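Local atomic coordinates of malonyl CoA:acyl carrier protein malonyltransferase (Streptomyces coelicolor, PDB entry 1NM2), a protein that probably catalyses transfer of the malonyl group from malonyl-CoA to the holo acyl carrier protein, a step that supplies fatty acid biosynthesis. Residues R55-A60 against K196-F201; G100-A105 against L117-R122; G124-E129 against V210-E215. One frame throughout, in Å; residues are numbered along the deposited sequence.

Interaction 1: R55-A60 against K196-F201; sequences RDTSVA and KVAGAF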
loop_
_atom_site.group_PDB
_atom_site.type_symbol
_atom_site.label_atom_id
_atom_site.label_comp_id
_atom_site.label_asym_id
_atom_site.label_seq_id
_atom_site.Cartn_x
_atom_site.Cartn_y
_atom_site.Cartn_z
ATOM N N ARG A 55 7.609 3.238 -12.623
ATOM C CA ARG A 55 8.346 2.396 -11.691
ATOM C C ARG A 55 9.065 3.358 -10.751
ATOM O O ARG A 55 9.518 2.981 -9.674
ATOM C CB ARG A 55 9.347 1.522 -12.443
ATOM C CG ARG A 55 10.174 0.593 -11.563
ATOM C CD ARG A 55 10.745 -0.526 -12.415
ATOM N NE ARG A 55 11.836 -1.244 -11.771
ATOM C CZ ARG A 55 12.376 -2.356 -12.261
ATOM N NH1 ARG A 55 11.920 -2.868 -13.396
ATOM N NH2 ARG A 55 13.371 -2.954 -11.619
ATOM N N ASP A 56 9.155 4.610 -11.189
ATOM C CA ASP A 56 9.772 5.690 -10.424
ATOM C C ASP A 56 9.024 5.749 -9.090
ATOM O O ASP A 56 7.857 6.127 -9.041
ATOM C CB ASP A 56 9.590 7.004 -11.190
ATOM C CG ASP A 56 10.227 8.193 -10.497
ATOM O OD1 ASP A 56 10.397 8.167 -9.261
ATOM O OD2 ASP A 56 10.538 9.175 -11.201
ATOM N N THR A 57 9.692 5.379 -8.006
ATOM C CA THR A 57 9.044 5.383 -6.703
ATOM C C THR A 57 8.455 6.742 -6.300
ATOM O O THR A 57 7.450 6.796 -5.594
ATOM C CB THR A 57 10.018 4.876 -5.601
ATOM O OG1 THR A 57 9.354 4.888 -4.331
ATOM C CG2 THR A 57 11.257 5.749 -5.535
ATOM N N SER A 58 9.059 7.838 -6.750
ATOM C CA SER A 58 8.544 9.161 -6.401
ATOM C C SER A 58 7.249 9.445 -7.169
ATOM O O SER A 58 6.442 10.292 -6.770
ATOM C CB SER A 58 9.589 10.245 -6.697
ATOM O OG SER A 58 9.914 10.301 -8.076
ATOM N N VAL A 59 7.053 8.721 -8.264
ATOM C CA VAL A 59 5.859 8.860 -9.091
ATOM C C VAL A 59 4.798 7.838 -8.678
ATOM O O VAL A 59 3.631 8.180 -8.486
ATOM C CB VAL A 59 6.187 8.643 -10.598
ATOM C CG1 VAL A 59 4.895 8.534 -11.412
ATOM C CG2 VAL A 59 7.027 9.801 -11.126
ATOM N N ALA A 60 5.215 6.583 -8.527
ATOM C CA ALA A 60 4.295 5.512 -8.171
ATOM C C ALA A 60 3.469 5.752 -6.911
ATOM O O ALA A 60 2.265 5.495 -6.900
ATOM C CB ALA A 60 5.056 4.190 -8.042
ATOM N N LYS A 196 10.925 -5.011 -8.072
ATOM C CA LYS A 196 11.234 -3.819 -8.852
ATOM C C LYS A 196 11.121 -2.565 -7.985
ATOM O O LYS A 196 10.213 -1.748 -8.160
ATOM C CB LYS A 196 10.287 -3.721 -10.056
ATOM C CG LYS A 196 10.244 -4.987 -10.915
ATOM C CD LYS A 196 9.263 -4.846 -12.070
ATOM C CE LYS A 196 9.131 -6.143 -12.861
ATOM N NZ LYS A 196 10.411 -6.580 -13.490
ATOM N N VAL A 197 12.049 -2.424 -7.045
ATOM C CA VAL A 197 12.066 -1.279 -6.145
ATOM C C VAL A 197 13.471 -0.702 -6.065
ATOM O O VAL A 197 14.454 -1.402 -6.311
ATOM C CB VAL A 197 11.611 -1.666 -4.715
ATOM C CG1 VAL A 197 10.180 -2.178 -4.745
ATOM C CG2 VAL A 197 12.542 -2.729 -4.138
ATOM N N ALA A 198 13.551 0.571 -5.693
ATOM C CA ALA A 198 14.819 1.279 -5.590
ATOM C C ALA A 198 15.701 0.842 -4.426
ATOM O O ALA A 198 16.926 0.968 -4.492
ATOM C CB ALA A 198 14.556 2.791 -5.498
ATOM N N GLY A 199 15.098 0.351 -3.349
ATOM C CA GLY A 199 15.914 -0.054 -2.221
ATOM C C GLY A 199 15.225 -0.902 -1.170
ATOM O O GLY A 199 14.144 -1.444 -1.394
ATOM N N ALA A 200 15.875 -1.017 -0.016
ATOM C CA ALA A 200 15.353 -1.803 1.088
ATOM C C ALA A 200 14.294 -1.029 1.864
ATOM O O ALA A 200 14.536 -0.584 2.986
ATOM C CB ALA A 200 16.497 -2.210 2.018
ATOM N N PHE A 201 13.120 -0.865 1.260
ATOM C CA PHE A 201 12.029 -0.160 1.922
ATOM C C PHE A 201 11.638 -0.995 3.130
ATOM O O PHE A 201 11.874 -2.203 3.150
ATOM C CB PHE A 201 10.828 -0.028 0.980
ATOM C CG PHE A 201 11.122 0.735 -0.281
ATOM C CD1 PHE A 201 10.399 0.481 -1.442
ATOM C CD2 PHE A 201 12.105 1.719 -0.308
ATOM C CE1 PHE A 201 10.650 1.197 -2.616
ATOM C CE2 PHE A 201 12.364 2.440 -1.473
ATOM C CZ PHE A 201 11.633 2.176 -2.631
#
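In a partly buried, bond-free contact, Arg55 and Thr57, at the start of helix 57-75, meet Lys196, Ala198 and Phe201 of the loop after strand 189-194. At its exposed end, Arg55 and Lys196 cross at about a right angle. The guanidinium lies flat against the lysine stem, with Lys196 CB 3.3 Å above the plane of the Arg55 guanidinium and over its centre. CG of Arg55 points away from its own backbone N (chi1 -180°) and the chain then runs extended, which carries the flat group out to the loop. The contact is aliphatic carbon on a guanidinium face; the lysine tail leads away, yet Lys196 NZ is still 4.0 Å from Arg55 NH1, a like-charge approach that probably costs a little. Farther in, Thr57 CG2 is 4.4 Å from Ala198 CB, and Thr57 OG1 meets Phe201 CZ at 3.9 Å, obliquely to the ring. Gly199 O sits over one face of that ring, offset toward its rim. Asp56 N-caps the helix, its OD1 accepting from Ser58 N at 2.9 Å. The Phe201 side chain comes within about 4 Å, nearest atoms, of the acetate that mimics a malonyl group in the active site. Helix 113-132 packs on both partners, Ala128 against Thr57, Ala131 against Ala198 and Met127 against Phe201, while Met138 of strand 136-143 touches Val197 and Phe201.

Interaction 2: G100-A105 against L117-R122; sequences GEITAA and LSLVRR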
loop_
_atom_site.group_PDB
_atom_site.type_symbol
_atom_site.label_atom_id
_atom_site.label_comp_id
_atom_site.label_asym_id
_atom_site.label_seq_id
_atom_site.Cartn_x
_atom_site.Cartn_y
_atom_site.Cartn_z
ATOM N N GLY A 100 -0.635 2.243 0.556
ATOM C CA GLY A 100 -2.081 2.141 0.666
ATOM C C GLY A 100 -2.593 2.607 2.018
ATOM O O GLY A 100 -3.788 2.870 2.176
ATOM N N GLU A 101 -1.698 2.706 2.998
ATOM C CA GLU A 101 -2.086 3.159 4.336
ATOM C C GLU A 101 -2.449 4.636 4.323
ATOM O O GLU A 101 -3.281 5.088 5.112
ATOM C CB GLU A 101 -0.952 2.957 5.344
ATOM C CG GLU A 101 -0.608 1.515 5.644
ATOM C CD GLU A 101 -0.161 1.336 7.085
ATOM O OE1 GLU A 101 -0.955 0.789 7.882
ATOM O OE2 GLU A 101 0.971 1.754 7.421
ATOM N N ILE A 102 -1.795 5.397 3.452
ATOM C CA ILE A 102 -2.090 6.816 3.359
ATOM C C ILE A 102 -3.457 6.931 2.699
ATOM O O ILE A 102 -4.278 7.747 3.100
ATOM C CB ILE A 102 -1.027 7.580 2.521
ATOM C CG1 ILE A 102 0.296 7.666 3.293
ATOM C CG2 ILE A 102 -1.517 8.993 2.216
ATOM C CD1 ILE A 102 0.989 6.340 3.512
ATOM N N THR A 103 -3.702 6.092 1.697
ATOM C CA THR A 103 -4.978 6.090 0.992
ATOM C C THR A 103 -6.106 5.787 1.979
ATOM O O THR A 103 -7.163 6.423 1.950
ATOM C CB THR A 103 -4.982 5.025 -0.123
ATOM O OG1 THR A 103 -3.833 5.214 -0.961
ATOM C CG2 THR A 103 -6.252 5.136 -0.981
ATOM N N ALA A 104 -5.863 4.818 2.858
ATOM C CA ALA A 104 -6.838 4.410 3.863
ATOM C C ALA A 104 -7.084 5.507 4.898
ATOM O O ALA A 104 -8.161 5.573 5.486
ATOM C CB ALA A 104 -6.365 3.135 4.561
ATOM N N ALA A 105 -6.081 6.350 5.131
ATOM C CA ALA A 105 -6.218 7.444 6.088
ATOM C C ALA A 105 -7.258 8.438 5.570
ATOM O O ALA A 105 -7.961 9.087 6.351
ATOM C CB ALA A 105 -4.876 8.142 6.290
ATOM N N LEU A 117 -1.972 13.423 -0.480
ATOM C CA LEU A 117 -1.179 13.376 -1.702
ATOM C C LEU A 117 0.126 14.143 -1.507
ATOM O O LEU A 117 1.160 13.769 -2.054
ATOM C CB LEU A 117 -1.978 13.960 -2.870
ATOM C CG LEU A 117 -3.227 13.161 -3.267
ATOM C CD1 LEU A 117 -4.020 13.939 -4.292
ATOM C CD2 LEU A 117 -2.828 11.799 -3.828
ATOM N N SER A 118 0.072 15.209 -0.717
ATOM C CA SER A 118 1.259 16.007 -0.434
ATOM C C SER A 118 2.218 15.192 0.429
ATOM O O SER A 118 3.435 15.225 0.237
ATOM C CB SER A 118 0.872 17.293 0.298
ATOM O OG SER A 118 2.027 18.028 0.681
ATOM N N LEU A 119 1.659 14.451 1.379
ATOM C CA LEU A 119 2.458 13.618 2.267
ATOM C C LEU A 119 3.107 12.461 1.509
ATOM O O LEU A 119 4.287 12.159 1.706
ATOM C CB LEU A 119 1.584 13.046 3.385
ATOM C CG LEU A 119 2.311 12.162 4.404
ATOM C CD1 LEU A 119 3.229 13.028 5.267
ATOM C CD2 LEU A 119 1.291 11.436 5.277
ATOM N N VAL A 120 2.330 11.802 0.653
ATOM C CA VAL A 120 2.846 10.664 -0.097
ATOM C C VAL A 120 3.834 11.080 -1.192
ATOM O O VAL A 120 4.720 10.307 -1.558
ATOM C CB VAL A 120 1.686 9.814 -0.688
ATOM C CG1 VAL A 120 1.066 10.509 -1.890
ATOM C CG2 VAL A 120 2.194 8.436 -1.051
ATOM N N ARG A 121 3.688 12.299 -1.709
ATOM C CA ARG A 121 4.612 12.802 -2.725
ATOM C C ARG A 121 5.967 12.867 -2.002
ATOM O O ARG A 121 6.989 12.440 -2.528
ATOM C CB ARG A 121 4.203 14.214 -3.167
ATOM C CG ARG A 121 4.576 14.637 -4.600
ATOM C CD ARG A 121 5.892 14.079 -5.120
ATOM N NE ARG A 121 6.549 15.007 -6.041
ATOM C CZ ARG A 121 7.281 14.643 -7.092
ATOM N NH1 ARG A 121 7.454 13.360 -7.380
ATOM N NH2 ARG A 121 7.857 15.567 -7.852
ATOM N N ARG A 122 5.954 13.400 -0.781
ATOM C CA ARG A 122 7.170 13.507 0.026
ATOM C C ARG A 122 7.662 12.116 0.433
ATOM O O ARG A 122 8.866 11.867 0.509
ATOM C CB ARG A 122 6.904 14.346 1.279
ATOM C CG ARG A 122 6.591 15.806 0.990
ATOM C CD ARG A 122 7.805 16.508 0.397
ATOM N NE ARG A 122 7.504 17.865 -0.052
ATOM C CZ ARG A 122 8.425 18.727 -0.474
ATOM N NH1 ARG A 122 9.704 18.369 -0.499
ATOM N NH2 ARG A 122 8.068 19.941 -0.877
#
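Ile102 meets Leu119 and Val120 through tetrahedral carbon alone, so neither faces nor edges of flat groups enter this contact. Two flat groups nearby are engaged with other parts of the chain: the carboxylate of Glu101 accepts at OE1 from Asn232 N, and the guanidinium of Arg121 bonds through NH1 to Ser58 O. Between helix 100-107 and helix 113-132, Ile102 is the residue that does the reaching, and its two branches divide the work. CG1 of Ile102 approaches the Leu119 methyl CD2 at 4.4 Å, whereas Ile102 CG2 faces Val120 CB, also at 4.4 Å. Two consecutive residues of the second helix thus receive one beta-branched side chain. The first torsion of Leu119 (chi1 -179°) sets CG opposite the backbone N, and from there CD2 stretches away from CA toward the isoleucine. The backbones come nearest at Ile102 CA and Val120 CA, 7.1 Å apart. All three side chains are buried. Leu248 of helix 241-251 touches Ile102 and Leu245 of the same helix touches Leu119, while Gln61 and Val65 of helix 57-75 lie against Val120. Gly100, at the start of the first helix, fits the last glycine of a GxSxG nucleophile elbow, consistent with the serine acyltransferases of this family. With only loose carbon-carbon contacts and no charge or directional bond, the pairing depends on shape and on exclusion of water, and it joins the helix following the probable elbow to helix 113-132 through buried apolar side chains.

Interaction 3: G124-E129 against V210-E215; sequences GLAMAE and VDKLAE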
loop_
_atom_site.group_PDB
_atom_site.type_symbol
_atom_site.label_atom_id
_atom_site.label_comp_id
_atom_site.label_asym_id
_atom_site.label_seq_id
_atom_site.Cartn_x
_atom_site.Cartn_y
_atom_site.Cartn_z
ATOM N N GLY A 124 7.369 9.299 -1.257
ATOM C CA GLY A 124 8.047 8.710 -2.401
ATOM C C GLY A 124 9.416 9.293 -2.706
ATOM O O GLY A 124 10.348 8.561 -3.035
ATOM N N LEU A 125 9.535 10.613 -2.619
ATOM C CA LEU A 125 10.805 11.276 -2.872
ATOM C C LEU A 125 11.803 10.897 -1.783
ATOM O O LEU A 125 12.942 10.552 -2.080
ATOM C CB LEU A 125 10.615 12.798 -2.896
ATOM C CG LEU A 125 9.799 13.375 -4.062
ATOM C CD1 LEU A 125 9.376 14.799 -3.747
ATOM C CD2 LEU A 125 10.625 13.330 -5.342
ATOM N N ALA A 126 11.367 10.941 -0.525
ATOM C CA ALA A 126 12.238 10.615 0.602
ATOM C C ALA A 126 12.786 9.198 0.552
ATOM O O ALA A 126 13.957 8.971 0.856
ATOM C CB ALA A 126 11.495 10.836 1.928
ATOM N N MET A 127 11.939 8.239 0.190
ATOM C CA MET A 127 12.372 6.847 0.112
ATOM C C MET A 127 13.304 6.632 -1.085
ATOM O O MET A 127 14.218 5.815 -1.031
ATOM C CB MET A 127 11.148 5.923 0.045
ATOM C CG MET A 127 10.336 5.935 1.350
ATOM S SD MET A 127 8.814 4.964 1.352
ATOM C CE MET A 127 9.486 3.322 1.629
ATOM N N ALA A 128 13.082 7.383 -2.158
ATOM C CA ALA A 128 13.943 7.268 -3.331
ATOM C C ALA A 128 15.331 7.770 -2.945
ATOM O O ALA A 128 16.340 7.119 -3.223
ATOM C CB ALA A 128 13.387 8.098 -4.479
ATOM N N GLU A 129 15.366 8.925 -2.283
ATOM C CA GLU A 129 16.620 9.538 -1.851
ATOM C C GLU A 129 17.387 8.645 -0.874
ATOM O O GLU A 129 18.610 8.512 -0.968
ATOM C CB GLU A 129 16.337 10.898 -1.209
ATOM C CG GLU A 129 15.815 11.924 -2.194
ATOM C CD GLU A 129 15.555 13.276 -1.559
ATOM O OE1 GLU A 129 15.471 14.267 -2.311
ATOM O OE2 GLU A 129 15.425 13.354 -0.318
ATOM N N VAL A 210 12.480 8.684 7.270
ATOM C CA VAL A 210 11.609 8.990 8.405
ATOM C C VAL A 210 11.791 10.461 8.775
ATOM O O VAL A 210 10.816 11.188 8.988
ATOM C CB VAL A 210 11.957 8.126 9.644
ATOM C CG1 VAL A 210 11.112 8.562 10.840
ATOM C CG2 VAL A 210 11.721 6.653 9.339
ATOM N N ASP A 211 13.045 10.897 8.848
ATOM C CA ASP A 211 13.339 12.283 9.199
ATOM C C ASP A 211 12.665 13.239 8.216
ATOM O O ASP A 211 11.990 14.185 8.625
ATOM C CB ASP A 211 14.848 12.539 9.204
ATOM C CG ASP A 211 15.601 11.616 10.149
ATOM O OD1 ASP A 211 15.066 11.276 11.229
ATOM O OD2 ASP A 211 16.746 11.241 9.812
ATOM N N LYS A 212 12.840 12.983 6.922
ATOM C CA LYS A 212 12.249 13.828 5.890
ATOM C C LYS A 212 10.723 13.765 5.891
ATOM O O LYS A 212 10.055 14.789 5.746
ATOM C CB LYS A 212 12.776 13.423 4.509
ATOM C CG LYS A 212 14.278 13.575 4.339
ATOM C CD LYS A 212 14.726 13.043 2.980
ATOM C CE LYS A 212 16.233 13.141 2.793
ATOM N NZ LYS A 212 16.709 14.553 2.801
ATOM N N LEU A 213 10.169 12.564 6.053
ATOM C CA LEU A 213 8.722 12.404 6.062
ATOM C C LEU A 213 8.102 13.056 7.298
ATOM O O LEU A 213 6.981 13.570 7.238
ATOM C CB LEU A 213 8.350 10.922 6.002
ATOM C CG LEU A 213 6.864 10.619 5.799
ATOM C CD1 LEU A 213 6.354 11.325 4.548
ATOM C CD2 LEU A 213 6.662 9.113 5.693
ATOM N N ALA A 214 8.827 13.032 8.416
ATOM C CA ALA A 214 8.344 13.651 9.651
ATOM C C ALA A 214 8.216 15.164 9.465
ATOM O O ALA A 214 7.313 15.784 10.026
ATOM C CB ALA A 214 9.293 13.352 10.806
ATOM N N GLU A 215 9.128 15.756 8.693
ATOM C CA GLU A 215 9.075 17.197 8.443
ATOM C C GLU A 215 7.802 17.542 7.677
ATOM O O GLU A 215 7.139 18.529 7.978
ATOM C CB GLU A 215 10.287 17.665 7.634
ATOM C CG GLU A 215 11.587 17.747 8.415
ATOM C CD GLU A 215 11.484 18.633 9.651
ATOM O OE1 GLU A 215 11.009 19.784 9.548
ATOM O OE2 GLU A 215 11.892 18.171 10.735
#
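Ala126 and Lys212 make the apolar part of this contact, where helix 113-132 runs past helix 207-217. Ala126 CB touches Lys212 CB at 3.9 Å, and Lys212 CD lies 4.1 Å from the same Ala126 CB, so the lysine stem rests on the alanine. The small side chain lets the backbones come near: Ala126 CA and Lys212 CA are 6.2 Å apart. The polar part lies one turn farther along, where Glu129 and Lys212 cross at about a right angle. Glu129 is extended beyond CG, and a single carboxylate oxygen reaches across. That atom, Glu129 OE2, stands 3.6 Å from Lys212 NZ in a salt bridge without a hydrogen bond. Glu129 OE2 lies nearer the carbon stem, 3.2 Å from Lys212 CE and 3.4 Å from Lys212 CD. The lysine runs extended until its last bond, whose turn (chi4 -63°) leaves CE, not NZ, the nearer atom to OE2. Ala126 thus lies against the lysine at CB and CD, and Glu129 OE2 against CD, CE and NZ. Met127 packs on Phe201 and Val252, and Leu213 on Val249 and Val252, so buried apolar side chains flank the charged pair. Both charged residues are exposed. Solvent would probably screen the long salt bridge, and part of its attraction may come from the polarised CE methylene beside the ammonium; the electrostatic hold on the two helices is therefore likely modest, added to close contact between alanine and lysine carbon.

How the interactions relate
Helix 113-132 ties the three contacts together: interactions 2 and 3 use successive parts of it, and interaction 1 packs against its later turns. The centres of interactions 1 and 2 lie about 15 Å apart. Those of interactions 1 and 3 are about 13 Å apart, and those of interactions 2 and 3 about 12 Å. Along the chain, interaction 2 is nested within the span closed by interaction 1, interaction 3 follows interaction 2, and interactions 1 and 3 interleave. Direct bridges include Ser58 CB to Leu125 CD2 at 3.5 Å and Leu119 O to Leu213 CD1 at 3.6 Å. One long helix thus links the helix after the probable nucleophile elbow to the loop beside the acetate-marked active site.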